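Local coordinates for iron binding protein FbpA (Mannheimia haemolytica, PDB 1Q35) that binds ferric iron and, as a periplasmic solute-binding protein, probably hands it on for uptake into the cell, at residues Ser8-Tyr13 with Asn266-Val271. Numbering follows the deposited sequence.
Sequences SYRQPY and NHEYPV. With FMT (formic acid), chain C.
Arg-10 and Glu-268 form a salt bridge across this contact. The guanidinium meets the carboxylate end-on, and NH1 and NH2 of Arg-10 each lie 3.0 Å from the same oxygen, OE2 of Glu-268. That oxygen sits in the guanidinium plane, but the two flat groups are turned 87° against each other. NH2 meets OE2 on its syn lone pair; NH1 reaches it from above the carboxylate plane. Glu-268 is extended beyond CG (chi2 -179°), which carries its carboxylate across to the arginine.

An amide hydrogen bond adds to the pair, and a water spans the contact beside it. Asn-266 ND2 donates a fairly straight bond to Glu-268 OE2 (3.0 Å, 163°), so three N-H groups grip one buried oxygen. The same ND2 bonds the backbone O of Leu-14. The water links Tyr-13 O, at 2.8 Å, to Asn-266 OD1.

A formic acid molecule, probably from the crystallisation liquor, occupies another edge of the guanidinium. Arg-10 NE gives its O1 a nearly straight bond of 2.9 Å, and NH1 bonds its O2. Arg-101 also binds this molecule and pairs with Glu-268 OE1, which Thr-99 holds as well.

The contact borders the iron site of a periplasmic solute-binding protein fold: Tyr-13 packs near Tyr-199 and Glu-268 near Tyr-198, which bind ferric iron in another structure of FbpA; no iron is bound here. It joins the loop between strand 3-8 and helix 16-26 to the turn leading from helix 256-266 into strand 269-270. That short strand pairs antiparallel with strand 96-108, and Arg-10 touches Tyr-262 of helix 256-266.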
ATOM      1  N   SER A   8       8.834  11.441   1.627  1.00 11.74           N
ATOM      2  CA  SER A   8       8.300  10.129   1.986  1.00 11.51           C
ATOM      3  C   SER A   8       6.818  10.152   2.333  1.00 11.39           C
ATOM      4  O   SER A   8       6.398  10.859   3.244  1.00 11.58           O
ATOM      5  CB  SER A   8       9.070   9.568   3.181  1.00 11.44           C
ATOM      6  OG  SER A   8       8.568   8.289   3.543  1.00 11.82           O
ATOM      7  N   TYR A   9       6.042   9.339   1.622  1.00 11.14           N
ATOM      8  CA  TYR A   9       4.659   9.049   1.992  1.00 11.37           C
ATOM      9  C   TYR A   9       4.575   8.021   3.127  1.00 11.58           C
ATOM     10  O   TYR A   9       3.484   7.741   3.623  1.00 12.25           O
ATOM     11  CB  TYR A   9       3.866   8.546   0.778  1.00 11.64           C
ATOM     12  CG  TYR A   9       3.575   9.622  -0.234  1.00 12.53           C
ATOM     13  CD1 TYR A   9       2.459  10.439  -0.107  1.00 14.29           C
ATOM     14  CD2 TYR A   9       4.421   9.834  -1.317  1.00 14.36           C
ATOM     15  CE1 TYR A   9       2.192  11.437  -1.037  1.00 15.66           C
ATOM     16  CE2 TYR A   9       4.163  10.819  -2.247  1.00 15.38           C
ATOM     17  CZ  TYR A   9       3.053  11.619  -2.103  1.00 15.85           C
ATOM     18  OH  TYR A   9       2.813  12.601  -3.041  1.00 18.27           O
ATOM     19  N   ARG A  10       5.708   7.435   3.504  1.00 11.69           N
ATOM     20  CA  ARG A  10       5.793   6.494   4.623  1.00 12.01           C
ATOM     21  C   ARG A  10       6.227   7.222   5.895  1.00 12.53           C
ATOM     22  O   ARG A  10       7.155   8.027   5.869  1.00 12.94           O
ATOM     23  CB  ARG A  10       6.797   5.379   4.306  1.00 11.85           C
ATOM     24  CG  ARG A  10       6.633   4.778   2.920  1.00 11.46           C
ATOM     25  CD  ARG A  10       7.096   3.345   2.807  1.00 10.89           C
ATOM     26  NE  ARG A  10       6.299   2.451   3.639  1.00  9.96           N
ATOM     27  CZ  ARG A  10       6.522   1.151   3.758  1.00  9.78           C
ATOM     28  NH1 ARG A  10       5.740   0.427   4.548  1.00  9.98           N
ATOM     29  NH2 ARG A  10       7.493   0.571   3.071  1.00  9.81           N
ATOM     30  N   GLN A  11       5.561   6.929   7.011  1.00 12.95           N
ATOM     31  CA  GLN A  11       5.916   7.512   8.306  1.00 13.63           C
ATOM     32  C   GLN A  11       7.234   6.912   8.791  1.00 13.24           C
ATOM     33  O   GLN A  11       7.614   5.825   8.355  1.00 12.78           O
ATOM     34  CB  GLN A  11       4.805   7.273   9.330  1.00 14.27           C
ATOM     35  CG  GLN A  11       3.546   8.081   9.064  1.00 16.69           C
ATOM     36  CD  GLN A  11       3.718   9.549   9.389  1.00 20.14           C
ATOM     37  OE1 GLN A  11       4.166   9.897  10.484  1.00 22.92           O
ATOM     38  NE2 GLN A  11       3.363  10.416   8.446  1.00 22.45           N
ATOM     39  N   PRO A  12       7.950   7.621   9.668  1.00 13.63           N
ATOM     40  CA  PRO A  12       9.266   7.171  10.130  1.00 13.77           C
ATOM     41  C   PRO A  12       9.335   5.706  10.559  1.00 13.32           C
ATOM     42  O   PRO A  12      10.287   5.033  10.215  1.00 13.73           O
ATOM     43  CB  PRO A  12       9.562   8.101  11.313  1.00 14.13           C
ATOM     44  CG  PRO A  12       8.819   9.330  11.017  1.00 14.42           C
ATOM     45  CD  PRO A  12       7.591   8.924  10.257  1.00 13.70           C
ATOM     46  N   TYR A  13       8.336   5.206  11.282  1.00 12.89           N
ATOM     47  CA  TYR A  13       8.431   3.854  11.829  1.00 12.53           C
ATOM     48  C   TYR A  13       8.529   2.765  10.751  1.00 12.10           C
ATOM     49  O   TYR A  13       9.052   1.688  11.017  1.00 12.40           O
ATOM     50  CB  TYR A  13       7.301   3.568  12.838  1.00 12.53           C
ATOM     51  CG  TYR A  13       5.930   3.229  12.277  1.00 12.46           C
ATOM     52  CD1 TYR A  13       5.231   4.124  11.471  1.00 12.69           C
ATOM     53  CD2 TYR A  13       5.309   2.026  12.603  1.00 12.37           C
ATOM     54  CE1 TYR A  13       3.962   3.814  10.987  1.00 12.08           C
ATOM     55  CE2 TYR A  13       4.049   1.707  12.127  1.00 12.34           C
ATOM     56  CZ  TYR A  13       3.379   2.596  11.316  1.00 11.91           C
ATOM     57  OH  TYR A  13       2.123   2.279  10.846  1.00 12.21           O
ATOM     58  N   ASN A 266       9.152  -4.583   8.721  1.00 10.50           N
ATOM     59  CA  ASN A 266       7.868  -4.073   8.255  1.00 10.11           C
ATOM     60  C   ASN A 266       6.818  -5.151   8.003  1.00  9.33           C
ATOM     61  O   ASN A 266       5.650  -4.818   7.861  1.00  9.89           O
ATOM     62  CB  ASN A 266       8.030  -3.264   6.966  1.00 10.18           C
ATOM     63  CG  ASN A 266       8.669  -1.906   7.182  1.00 10.38           C
ATOM     64  OD1 ASN A 266       9.190  -1.594   8.257  1.00 11.13           O
ATOM     65  ND2 ASN A 266       8.636  -1.083   6.136  1.00 10.26           N
ATOM     66  N   HIS A 267       7.225  -6.417   7.906  1.00  8.83           N
ATOM     67  CA  HIS A 267       6.299  -7.516   7.591  1.00  8.84           C
ATOM     68  C   HIS A 267       5.637  -7.360   6.226  1.00  8.54           C
ATOM     69  O   HIS A 267       4.493  -7.767   6.025  1.00  8.98           O
ATOM     70  CB  HIS A 267       5.284  -7.701   8.718  1.00  8.94           C
ATOM     71  CG  HIS A 267       5.941  -8.049  10.007  1.00  9.30           C
ATOM     72  ND1 HIS A 267       6.504  -9.286  10.231  1.00 10.21           N
ATOM     73  CD2 HIS A 267       6.204  -7.305  11.103  1.00 10.06           C
ATOM     74  CE1 HIS A 267       7.052  -9.298  11.431  1.00 10.34           C
ATOM     75  NE2 HIS A 267       6.883  -8.110  11.982  1.00 10.18           N
ATOM     76  N   GLU A 268       6.397  -6.789   5.288  1.00  8.66           N
ATOM     77  CA  GLU A 268       5.986  -6.666   3.899  1.00  8.61           C
ATOM     78  C   GLU A 268       6.609  -7.786   3.083  1.00  8.60           C
ATOM     79  O   GLU A 268       7.482  -8.512   3.556  1.00  9.12           O
ATOM     80  CB  GLU A 268       6.403  -5.307   3.340  1.00  8.81           C
ATOM     81  CG  GLU A 268       5.640  -4.150   3.948  1.00  8.55           C
ATOM     82  CD  GLU A 268       6.065  -2.829   3.364  1.00  8.86           C
ATOM     83  OE1 GLU A 268       5.512  -2.431   2.313  1.00  8.93           O
ATOM     84  OE2 GLU A 268       6.960  -2.196   3.955  1.00  9.95           O
ATOM     85  N   TYR A 269       6.136  -7.941   1.855  1.00  8.77           N
ATOM     86  CA  TYR A 269       6.707  -8.917   0.938  1.00  9.16           C
ATOM     87  C   TYR A 269       7.823  -8.251   0.133  1.00  9.81           C
ATOM     88  O   TYR A 269       7.560  -7.307  -0.600  1.00  9.79           O
ATOM     89  CB  TYR A 269       5.634  -9.467  -0.004  1.00  9.22           C
ATOM     90  CG  TYR A 269       4.527 -10.193   0.734  1.00  9.29           C
ATOM     91  CD1 TYR A 269       3.273  -9.618   0.907  1.00  9.86           C
ATOM     92  CD2 TYR A 269       4.748 -11.461   1.278  1.00  9.66           C
ATOM     93  CE1 TYR A 269       2.262 -10.286   1.605  1.00  9.72           C
ATOM     94  CE2 TYR A 269       3.744 -12.136   1.972  1.00 10.49           C
ATOM     95  CZ  TYR A 269       2.509 -11.542   2.134  1.00 10.20           C
ATOM     96  OH  TYR A 269       1.510 -12.194   2.825  1.00 11.28           O
ATOM     97  N   PRO A 270       9.071  -8.704   0.259  1.00 10.37           N
ATOM     98  CA  PRO A 270      10.135  -8.150  -0.587  1.00 10.98           C
ATOM     99  C   PRO A 270       9.831  -8.366  -2.060  1.00 11.38           C
ATOM    100  O   PRO A 270       9.197  -9.357  -2.413  1.00 11.47           O
ATOM    101  CB  PRO A 270      11.376  -8.960  -0.190  1.00 11.35           C
ATOM    102  CG  PRO A 270      11.063  -9.554   1.110  1.00 11.60           C
ATOM    103  CD  PRO A 270       9.578  -9.735   1.179  1.00 10.63           C
ATOM    104  N   VAL A 271      10.264  -7.444  -2.916  1.00 11.69           N
ATOM    105  CA  VAL A 271      10.247  -7.709  -4.358  1.00 12.28           C
ATOM    106  C   VAL A 271      11.425  -8.590  -4.788  1.00 13.06           C
ATOM    107  O   VAL A 271      11.326  -9.322  -5.771  1.00 13.54           O
ATOM    108  CB  VAL A 271      10.222  -6.418  -5.220  1.00 12.37           C
ATOM    109  CG1 VAL A 271       8.946  -5.625  -4.958  1.00 12.36           C
ATOM    110  CG2 VAL A 271      11.465  -5.555  -5.005  1.00 12.03           C
TER
HETATM  111  C   FMT C1001       2.911   2.682   4.953  1.00 10.81           C
HETATM  112  O1  FMT C1001       4.015   3.405   5.059  1.00 10.75           O
HETATM  113  O2  FMT C1001       2.980   1.555   4.496  1.00 11.13           O
HETATM  114  O   HOH W   1       9.111  -1.060  10.898  1.00 12.76           O